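PDB 1Y8C: S-adenosylmethionine-dependent methyltransferase from Clostridium acetobutylicum, which probably transfers a methyl group from S-adenosylmethionine to an acceptor that is not yet known. Local coordinates for residues 28-31 and 32-35; 74-77 and 78-82; 142-145 and 146-149; 159-162 and 163-166. One frame throughout, in Å; residues are numbered along the deposited sequence.

Contact 1 (28-31 and 32-35); sequences IEKC and VENN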
loop_
_atom_site.group_PDB
_atom_site.type_symbol
_atom_site.label_atom_id
_atom_site.label_comp_id
_atom_site.label_asym_id
_atom_site.label_seq_id
_atom_site.Cartn_x
_atom_site.Cartn_y
_atom_site.Cartn_z
ATOM N N ILE A 28 2.538 14.046 4.252
ATOM C CA ILE A 28 3.308 15.271 4.116
ATOM C C ILE A 28 3.485 15.894 5.501
ATOM O O ILE A 28 4.580 16.314 5.878
ATOM C CB ILE A 28 2.592 16.293 3.214
ATOM C CG1 ILE A 28 2.419 15.731 1.814
ATOM C CG2 ILE A 28 3.413 17.577 3.153
ATOM C CD1 ILE A 28 3.741 15.456 1.129
ATOM N N GLU A 29 2.390 15.938 6.250
ATOM C CA GLU A 29 2.380 16.511 7.588
ATOM C C GLU A 29 3.453 15.876 8.465
ATOM O O GLU A 29 4.225 16.561 9.145
ATOM C CB GLU A 29 0.998 16.311 8.215
ATOM C CG GLU A 29 0.826 16.871 9.620
ATOM C CD GLU A 29 -0.463 16.382 10.284
ATOM O OE1 GLU A 29 -0.743 16.802 11.440
ATOM O OE2 GLU A 29 -1.194 15.573 9.650
ATOM N N LYS A 30 3.495 14.555 8.445
ATOM C CA LYS A 30 4.474 13.827 9.228
ATOM C C LYS A 30 5.892 14.080 8.719
ATOM O O LYS A 30 6.845 14.103 9.497
ATOM C CB LYS A 30 4.109 12.341 9.223
ATOM C CG LYS A 30 2.918 12.063 10.134
ATOM C CD LYS A 30 3.340 12.260 11.589
ATOM C CE LYS A 30 2.163 12.375 12.550
ATOM N NZ LYS A 30 1.439 13.673 12.393
ATOM N N CYS A 31 6.025 14.301 7.419
ATOM C CA CYS A 31 7.329 14.587 6.828
ATOM C C CYS A 31 7.849 15.907 7.364
ATOM O O CYS A 31 9.030 16.030 7.699
ATOM C CB CYS A 31 7.218 14.679 5.312
ATOM S SG CYS A 31 6.983 13.087 4.529
ATOM N N VAL A 32 6.955 16.891 7.432
ATOM C CA VAL A 32 7.295 18.208 7.938
ATOM C C VAL A 32 7.662 18.133 9.417
ATOM O O VAL A 32 8.612 18.768 9.848
ATOM C CB VAL A 32 6.131 19.193 7.736
ATOM C CG1 VAL A 32 6.411 20.484 8.475
ATOM C CG2 VAL A 32 5.940 19.466 6.261
ATOM N N GLU A 33 6.925 17.348 10.192
ATOM C CA GLU A 33 7.234 17.227 11.607
ATOM C C GLU A 33 8.590 16.563 11.814
ATOM O O GLU A 33 9.110 16.541 12.928
ATOM C CB GLU A 33 6.171 16.402 12.327
ATOM C CG GLU A 33 4.795 17.044 12.418
ATOM C CD GLU A 33 3.743 16.074 12.955
ATOM O OE1 GLU A 33 4.109 15.203 13.793
ATOM O OE2 GLU A 33 2.559 16.192 12.546
ATOM N N ASN A 34 9.164 16.016 10.747
ATOM C CA ASN A 34 10.460 15.345 10.845
ATOM C C ASN A 34 11.572 16.075 10.094
ATOM O O ASN A 34 12.573 15.470 9.692
ATOM C CB ASN A 34 10.327 13.904 10.339
ATOM C CG ASN A 34 9.630 12.995 11.347
ATOM O OD1 ASN A 34 10.218 12.595 12.357
ATOM N ND2 ASN A 34 8.371 12.678 11.082
ATOM N N ASN A 35 11.383 17.382 9.922
ATOM C CA ASN A 35 12.344 18.238 9.233
ATOM C C ASN A 35 12.868 17.603 7.949
ATOM O O ASN A 35 14.026 17.781 7.579
ATOM C CB ASN A 35 13.517 18.549 10.164
ATOM C CG ASN A 35 13.066 18.996 11.543
ATOM O OD1 ASN A 35 12.184 19.844 11.672
ATOM N ND2 ASN A 35 13.681 18.430 12.583
#
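Lys30 and Glu33 lie side by side and point the same way at the C-terminal end of helix 20-32, their charged ends joined by a salt bridge of 2.8 Å from Lys30 NZ to Glu33 OE2. The ammonium meets that oxygen on its syn side, though 33° out of the carboxylate plane. Bends at chi2 and chi4 (-69° and -72°) fold the lysine back to its partner. On the preceding residue, the Glu29 carboxylate makes a long ion pair with the same ammonium. Glu29 OE1 and Glu33 OE2 are 3.5 Å apart, a like-charge approach that the nearby ammonium probably eases.

Hydrogen bonds finish the helix. Val32 N and Glu33 N still donate to Ile28 O and Glu29 O in the i to i+4 pattern. Asn34 N turns back to Cys31 O, while Asn34 ND2 reaches Lys30 O at 2.6 Å, so a side-chain amide serves a carbonyl of the last turn. Asn35, with positive phi, is the C' residue of a Schellman motif, in which Leu36 N bonds to Cys31 O and Asn35 N to Val32 O at 3.1 Å; asparagine tolerates this backbone conformation well.

Apolar contact is slight: Ile28 CG2 and Val32 CG2 are 4.4 Å apart. The buried Cys31 packs on Leu36 and Phe38, in the loop leading to strand 40-44, whereas Lys30 and Asn34 rest on Leu241 of strand 237-244.

Contact 2 (74-77 and 78-82); sequences EAEN and KFRSQ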
loop_
_atom_site.group_PDB
_atom_site.type_symbol
_atom_site.label_atom_id
_atom_site.label_comp_id
_atom_site.label_asym_id
_atom_site.label_seq_id
_atom_site.Cartn_x
_atom_site.Cartn_y
_atom_site.Cartn_z
ATOM N N GLU A 74 -0.406 2.119 -16.544
ATOM C CA GLU A 74 -1.485 3.039 -16.216
ATOM C C GLU A 74 -0.927 4.259 -15.513
ATOM O O GLU A 74 -1.151 5.391 -15.936
ATOM C CB GLU A 74 -2.524 2.376 -15.312
ATOM C CG GLU A 74 -3.507 1.494 -16.048
ATOM C CD GLU A 74 -4.335 2.271 -17.059
ATOM O OE1 GLU A 74 -3.782 2.679 -18.105
ATOM O OE2 GLU A 74 -5.537 2.488 -16.797
ATOM N N ALA A 75 -0.198 4.026 -14.432
ATOM C CA ALA A 75 0.387 5.119 -13.674
ATOM C C ALA A 75 1.205 6.020 -14.593
ATOM O O ALA A 75 1.134 7.240 -14.488
ATOM C CB ALA A 75 1.261 4.565 -12.557
ATOM N N GLU A 76 1.972 5.420 -15.499
ATOM C CA GLU A 76 2.785 6.196 -16.426
ATOM C C GLU A 76 1.929 7.139 -17.266
ATOM O O GLU A 76 2.283 8.304 -17.458
ATOM C CB GLU A 76 3.575 5.274 -17.348
ATOM C CG GLU A 76 4.463 6.015 -18.328
ATOM C CD GLU A 76 5.419 5.091 -19.051
ATOM O OE1 GLU A 76 4.950 4.255 -19.865
ATOM O OE2 GLU A 76 6.646 5.201 -18.795
ATOM N N ASN A 77 0.805 6.646 -17.770
ATOM C CA ASN A 77 -0.062 7.496 -18.568
ATOM C C ASN A 77 -0.605 8.633 -17.716
ATOM O O ASN A 77 -0.702 9.779 -18.169
ATOM C CB ASN A 77 -1.201 6.677 -19.148
ATOM C CG ASN A 77 -0.700 5.555 -20.022
ATOM O OD1 ASN A 77 0.175 5.760 -20.872
ATOM N ND2 ASN A 77 -1.244 4.358 -19.820
ATOM N N LYS A 78 -0.951 8.308 -16.478
ATOM C CA LYS A 78 -1.461 9.292 -15.545
ATOM C C LYS A 78 -0.380 10.330 -15.274
ATOM O O LYS A 78 -0.590 11.523 -15.467
ATOM C CB LYS A 78 -1.870 8.595 -14.252
ATOM C CG LYS A 78 -2.287 9.526 -13.129
ATOM C CD LYS A 78 -2.776 8.728 -11.928
ATOM C CE LYS A 78 -3.924 7.815 -12.309
ATOM N NZ LYS A 78 -4.351 7.041 -11.126
ATOM N N PHE A 79 0.786 9.879 -14.834
ATOM C CA PHE A 79 1.872 10.806 -14.556
ATOM C C PHE A 79 2.119 11.732 -15.743
ATOM O O PHE A 79 2.265 12.938 -15.578
ATOM C CB PHE A 79 3.140 10.031 -14.215
ATOM C CG PHE A 79 3.006 9.171 -12.993
ATOM C CD1 PHE A 79 3.804 8.042 -12.834
ATOM C CD2 PHE A 79 2.099 9.502 -11.986
ATOM C CE1 PHE A 79 3.709 7.257 -11.695
ATOM C CE2 PHE A 79 1.996 8.723 -10.843
ATOM C CZ PHE A 79 2.801 7.599 -10.695
ATOM N N ARG A 80 2.152 11.164 -16.941
ATOM C CA ARG A 80 2.385 11.946 -18.144
ATOM C C ARG A 80 1.333 13.023 -18.387
ATOM O O ARG A 80 1.672 14.163 -18.692
ATOM C CB ARG A 80 2.470 11.018 -19.357
ATOM C CG ARG A 80 3.817 10.338 -19.503
ATOM C CD ARG A 80 3.775 9.215 -20.531
ATOM N NE ARG A 80 5.119 8.746 -20.856
ATOM C CZ ARG A 80 5.385 7.636 -21.541
ATOM N NH1 ARG A 80 4.392 6.866 -21.976
ATOM N NH2 ARG A 80 6.648 7.299 -21.796
ATOM N N SER A 81 0.061 12.671 -18.251
ATOM C CA SER A 81 -1.001 13.641 -18.477
ATOM C C SER A 81 -0.975 14.759 -17.438
ATOM O O SER A 81 -1.669 15.765 -17.582
ATOM C CB SER A 81 -2.365 12.956 -18.452
ATOM O OG SER A 81 -2.759 12.660 -17.130
ATOM N N GLN A 82 -0.176 14.580 -16.391
ATOM C CA GLN A 82 -0.054 15.581 -15.335
ATOM C C GLN A 82 1.316 16.253 -15.350
ATOM O O GLN A 82 1.699 16.908 -14.381
ATOM C CB GLN A 82 -0.265 14.942 -13.969
ATOM C CG GLN A 82 -1.680 14.489 -13.686
ATOM C CD GLN A 82 -1.807 13.904 -12.291
ATOM O OE1 GLN A 82 -1.228 12.858 -11.996
ATOM N NE2 GLN A 82 -2.555 14.582 -11.421
#
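The last two turns of helix 69-81, the connecting helix of the beta-alpha-beta unit between strands 61-65 and 87-89, hold this contact within the Rossmann-like methyltransferase domain. Lys78, Phe79, Arg80 and Ser81 donate their backbone N-H groups to the carbonyls four residues earlier; the bond from Phe79 N to Ala75 O is 2.7 Å long and almost straight at 179°. With chi1 -61°, the Phe79 ring swings back so that Ala75 O sits 3.1 Å above one face, offset toward the rim, and Ala75 CB lies 3.7 Å from Phe79 CE1. The small methyl of Ala75 lets the ring lie close along the helix, and the ring also packs against Leu88 of strand 87-89.

On another side of the helix, Glu76 and Arg80 run alongside each other. The carboxylate is stacked on the guanidinium, planes 13° apart, with Glu76 CD 3.5 Å above its centre. Ser81 OG bonds to Lys78 O at 3.0 Å, on a carbonyl lone pair, near the helix end. Lys78 NZ leaves the contact to bond Asn4 OD1 and Thr48 O.

Since Glu76 OE1 and Arg80 NH1, 3.4 Å apart, form their salt bridge without an N-H pointing at the oxygen, the attraction is that of the charges, probably aided by stacking.

Contact 3 (142-145 and 146-149); sequences INSY and YKLS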
loop_
_atom_site.group_PDB
_atom_site.type_symbol
_atom_site.label_atom_id
_atom_site.label_comp_id
_atom_site.label_asym_id
_atom_site.label_seq_id
_atom_site.Cartn_x
_atom_site.Cartn_y
_atom_site.Cartn_z
ATOM N N ILE A 142 -0.747 -1.555 7.128
ATOM C CA ILE A 142 -1.126 -2.948 7.012
ATOM C C ILE A 142 -2.545 -3.111 7.518
ATOM O O ILE A 142 -3.063 -2.260 8.245
ATOM C CB ILE A 142 -0.227 -3.859 7.861
ATOM C CG1 ILE A 142 -0.483 -3.604 9.351
ATOM C CG2 ILE A 142 1.235 -3.626 7.496
ATOM C CD1 ILE A 142 0.214 -4.587 10.275
ATOM N N ASN A 143 -3.185 -4.195 7.100
ATOM C CA ASN A 143 -4.517 -4.473 7.586
ATOM C C ASN A 143 -4.195 -5.132 8.906
ATOM O O ASN A 143 -3.247 -5.921 9.002
ATOM C CB ASN A 143 -5.269 -5.427 6.662
ATOM C CG ASN A 143 -5.985 -4.696 5.533
ATOM O OD1 ASN A 143 -6.587 -3.644 5.743
ATOM N ND2 ASN A 143 -5.933 -5.257 4.332
ATOM N N SER A 144 -4.956 -4.773 9.931
ATOM C CA SER A 144 -4.731 -5.298 11.266
ATOM C C SER A 144 -5.069 -6.772 11.338
ATOM O O SER A 144 -5.809 -7.304 10.508
ATOM C CB SER A 144 -5.585 -4.548 12.263
ATOM O OG SER A 144 -6.948 -4.826 12.026
ATOM N N TYR A 145 -4.521 -7.434 12.342
ATOM C CA TYR A 145 -4.768 -8.852 12.529
ATOM C C TYR A 145 -6.257 -9.077 12.778
ATOM O O TYR A 145 -6.814 -10.084 12.361
ATOM C CB TYR A 145 -3.971 -9.365 13.726
ATOM C CG TYR A 145 -4.069 -10.851 13.896
ATOM C CD1 TYR A 145 -3.152 -11.707 13.273
ATOM C CD2 TYR A 145 -5.109 -11.412 14.632
ATOM C CE1 TYR A 145 -3.274 -13.088 13.378
ATOM C CE2 TYR A 145 -5.242 -12.785 14.742
ATOM C CZ TYR A 145 -4.328 -13.619 14.117
ATOM O OH TYR A 145 -4.471 -14.981 14.232
ATOM N N TYR A 146 -6.901 -8.134 13.456
ATOM C CA TYR A 146 -8.313 -8.275 13.758
ATOM C C TYR A 146 -9.161 -8.146 12.512
ATOM O O TYR A 146 -10.160 -8.842 12.359
ATOM C CB TYR A 146 -8.733 -7.217 14.767
ATOM C CG TYR A 146 -10.173 -7.321 15.200
ATOM C CD1 TYR A 146 -10.584 -8.287 16.128
ATOM C CD2 TYR A 146 -11.132 -6.442 14.691
ATOM C CE1 TYR A 146 -11.916 -8.363 16.540
ATOM C CE2 TYR A 146 -12.460 -6.513 15.089
ATOM C CZ TYR A 146 -12.844 -7.465 16.010
ATOM O OH TYR A 146 -14.150 -7.492 16.417
ATOM N N LYS A 147 -8.753 -7.252 11.622
ATOM C CA LYS A 147 -9.480 -7.004 10.386
ATOM C C LYS A 147 -9.500 -8.239 9.482
ATOM O O LYS A 147 -10.547 -8.616 8.957
ATOM C CB LYS A 147 -8.838 -5.825 9.663
ATOM C CG LYS A 147 -9.732 -5.111 8.689
ATOM C CD LYS A 147 -9.641 -5.714 7.314
ATOM C CE LYS A 147 -10.267 -4.782 6.293
ATOM N NZ LYS A 147 -11.677 -4.463 6.657
ATOM N N LEU A 148 -8.352 -8.885 9.314
ATOM C CA LEU A 148 -8.297 -10.051 8.453
ATOM C C LEU A 148 -8.883 -11.304 9.093
ATOM O O LEU A 148 -9.563 -12.095 8.426
ATOM C CB LEU A 148 -6.855 -10.321 8.041
ATOM C CG LEU A 148 -6.123 -9.133 7.425
ATOM C CD1 LEU A 148 -4.678 -9.527 7.172
ATOM C CD2 LEU A 148 -6.815 -8.693 6.128
ATOM N N SER A 149 -8.628 -11.489 10.385
ATOM C CA SER A 149 -9.111 -12.678 11.087
ATOM C C SER A 149 -10.594 -12.638 11.479
ATOM O O SER A 149 -11.281 -13.659 11.390
ATOM C CB SER A 149 -8.268 -12.925 12.337
ATOM O OG SER A 149 -8.460 -11.893 13.284
#
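Tyr145 and Ser149 meet one turn apart on helix 145-152, the serine hydroxyl lying obliquely to the phenol ring, with OG 3.6 Å from Tyr145 CD2. A chi1 of 67° places Ser149 OG between its own N and carbonyl carbon, from where it donates to Tyr145 O at 2.6 Å. Ser149 N donates to the same oxygen at 3.0 Å, and the two donors arrive from opposite faces of the carbonyl plane. The tyrosine is held at its far end, its hydroxyl bonded to Asp175 and its ring in a cation-pi contact with Lys204.

Ser144 occupies the N-cap. Its OG accepts from Lys147 N at 3.1 Å, and its carbonyl takes Leu148 N, the backbone bond that opens the helix. Serine suits the site, as its short hydroxyl arm reaches forward to an N-H of the first turn; the same OG is also bonded to Thr235 O.

Asn143, at the end of strand 136-143, lies at about a right angle to Leu148, its CB 3.7 Å from Leu148 CD2. The aliphatic part of Lys147 crosses the amide obliquely, CE 3.9 Å from Asn143 OD1, while Asn143 ND2 is bonded to Glu200.

The strand thus passes directly into a capped helix: one hydroxyl supplies a first-turn N-H with an acceptor, and another adds a second donor to Tyr145 O, giving that carbonyl two bonds.

Contact 4 (159-162 and 163-166); sequences YDDD and EVFY
Tyr159 and Tyr166 face each other across a beta hairpin, formed by strands 157-161 and 164-173 at one border of the four-stranded antiparallel sheet. They are a hydrogen-bonded pair, Tyr159 N to Tyr166 O at 3.0 Å and Tyr166 N to Tyr159 O at 3.1 Å. The Tyr166 ring stands between its own N and carbonyl carbon (chi1 81°), a turn that brings it beneath the neighbouring strand's side chain. Tyr159 CB consequently sits over its face, 3.4 Å from the centroid, in a CH-pi contact. The two rings are nearly parallel, 8° apart, but slid so far that they barely overlap. Both also touch Leu13 of helix 3-15, where large aromatic side chains suit the packing between helix and sheet.

On the other face of the sheet are Asp160 and Phe165, a non-hydrogen-bonded pair. Phe165 extends with CG anti to the backbone N, putting one ring face over Tyr159 O and its edge toward the Asp160 carboxylate, whose plane is turned 72° from the ring.

Asp161 and Val164 pair through their backbones around the two-residue turn Asp162-Glu163. The first torsion of Asp161 is not staggered, and its carboxylate is crowded against Glu163 CG; the weak bonds accepted by OD1 from Val164 N and by OD2 from Glu163 N, the latter at 2.9 Å, are therefore doubtful in detail.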
loop_
_atom_site.group_PDB
_atom_site.type_symbol
_atom_site.label_atom_id
_atom_site.label_comp_id
_atom_site.label_asym_id
_atom_site.label_seq_id
_atom_site.Cartn_x
_atom_site.Cartn_y
_atom_site.Cartn_z
ATOM N N TYR A 159 -22.571 -7.849 -3.817
ATOM C CA TYR A 159 -22.812 -6.416 -3.958
ATOM C C TYR A 159 -23.437 -6.202 -5.317
ATOM O O TYR A 159 -23.026 -6.834 -6.284
ATOM C CB TYR A 159 -21.491 -5.650 -3.895
ATOM C CG TYR A 159 -21.606 -4.150 -4.070
ATOM C CD1 TYR A 159 -21.822 -3.317 -2.973
ATOM C CD2 TYR A 159 -21.490 -3.560 -5.339
ATOM C CE1 TYR A 159 -21.922 -1.930 -3.127
ATOM C CE2 TYR A 159 -21.585 -2.175 -5.510
ATOM C CZ TYR A 159 -21.804 -1.366 -4.395
ATOM O OH TYR A 159 -21.916 -0.002 -4.542
ATOM N N ASP A 160 -24.414 -5.304 -5.405
ATOM C CA ASP A 160 -25.066 -5.061 -6.683
ATOM C C ASP A 160 -25.556 -3.641 -6.924
ATOM O O ASP A 160 -26.746 -3.377 -6.780
ATOM C CB ASP A 160 -26.251 -6.021 -6.847
ATOM C CG ASP A 160 -26.893 -5.941 -8.233
ATOM O OD1 ASP A 160 -27.986 -6.534 -8.412
ATOM O OD2 ASP A 160 -26.303 -5.304 -9.145
ATOM N N ASP A 161 -24.666 -2.717 -7.275
ATOM C CA ASP A 161 -25.129 -1.364 -7.584
ATOM C C ASP A 161 -25.331 -1.473 -9.095
ATOM O O ASP A 161 -24.606 -2.211 -9.756
ATOM C CB ASP A 161 -24.079 -0.310 -7.230
ATOM C CG ASP A 161 -23.394 0.259 -8.445
ATOM O OD1 ASP A 161 -22.164 0.057 -8.572
ATOM O OD2 ASP A 161 -24.080 0.907 -9.272
ATOM N N ASP A 162 -26.295 -0.754 -9.659
ATOM C CA ASP A 162 -26.572 -0.904 -11.087
ATOM C C ASP A 162 -25.486 -0.634 -12.134
ATOM O O ASP A 162 -25.797 -0.487 -13.318
ATOM C CB ASP A 162 -27.861 -0.148 -11.459
ATOM C CG ASP A 162 -29.127 -0.983 -11.198
ATOM O OD1 ASP A 162 -29.154 -2.166 -11.622
ATOM O OD2 ASP A 162 -30.092 -0.461 -10.584
ATOM N N GLU A 163 -24.224 -0.590 -11.721
ATOM C CA GLU A 163 -23.143 -0.386 -12.679
ATOM C C GLU A 163 -21.978 -1.343 -12.393
ATOM O O GLU A 163 -21.177 -1.665 -13.278
ATOM C CB GLU A 163 -22.669 1.064 -12.650
ATOM C CG GLU A 163 -22.080 1.506 -11.334
ATOM C CD GLU A 163 -21.738 2.984 -11.326
ATOM O OE1 GLU A 163 -21.084 3.445 -12.291
ATOM O OE2 GLU A 163 -22.113 3.683 -10.354
ATOM N N VAL A 164 -21.900 -1.803 -11.150
ATOM C CA VAL A 164 -20.866 -2.736 -10.747
ATOM C C VAL A 164 -21.477 -3.840 -9.902
ATOM O O VAL A 164 -22.209 -3.574 -8.952
ATOM C CB VAL A 164 -19.767 -2.044 -9.925
ATOM C CG1 VAL A 164 -18.743 -3.065 -9.453
ATOM C CG2 VAL A 164 -19.089 -0.985 -10.768
ATOM N N PHE A 165 -21.172 -5.080 -10.260
ATOM C CA PHE A 165 -21.665 -6.246 -9.536
ATOM C C PHE A 165 -20.459 -7.106 -9.133
ATOM O O PHE A 165 -19.561 -7.332 -9.947
ATOM C CB PHE A 165 -22.594 -7.069 -10.432
ATOM C CG PHE A 165 -23.105 -8.310 -9.777
ATOM C CD1 PHE A 165 -24.339 -8.317 -9.137
ATOM C CD2 PHE A 165 -22.306 -9.450 -9.709
ATOM C CE1 PHE A 165 -24.767 -9.442 -8.428
ATOM C CE2 PHE A 165 -22.717 -10.576 -9.007
ATOM C CZ PHE A 165 -23.950 -10.573 -8.362
ATOM N N TYR A 166 -20.439 -7.590 -7.893
ATOM C CA TYR A 166 -19.327 -8.419 -7.452
ATOM C C TYR A 166 -19.674 -9.416 -6.354
ATOM O O TYR A 166 -20.523 -9.151 -5.508
ATOM C CB TYR A 166 -18.140 -7.535 -7.009
ATOM C CG TYR A 166 -18.199 -6.955 -5.604
ATOM C CD1 TYR A 166 -18.144 -7.788 -4.484
ATOM C CD2 TYR A 166 -18.267 -5.569 -5.393
ATOM C CE1 TYR A 166 -18.152 -7.270 -3.189
ATOM C CE2 TYR A 166 -18.277 -5.034 -4.094
ATOM C CZ TYR A 166 -18.218 -5.896 -2.992
ATOM O OH TYR A 166 -18.220 -5.412 -1.692
#

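How the contacts relate
From the N terminus the four contacts come in series; none nests within or crosses another, and each is local, made within one continuous run of eight or nine residues. Contact 1 ends helix 20-32 and leads toward strand 40-44 of the seven-stranded mixed sheet. Contact 2 follows on helix 69-81, between two parallel strands of that sheet, its centre about 27 Å from that of contact 1. Contact 3 is the passage from strand 136-143 into helix 145-152, after which the chain enters the four-stranded antiparallel sheet. Contact 4 closes the first hairpin there; its centre is about 40 Å from that of contact 1, on the opposite side of the chain's centre.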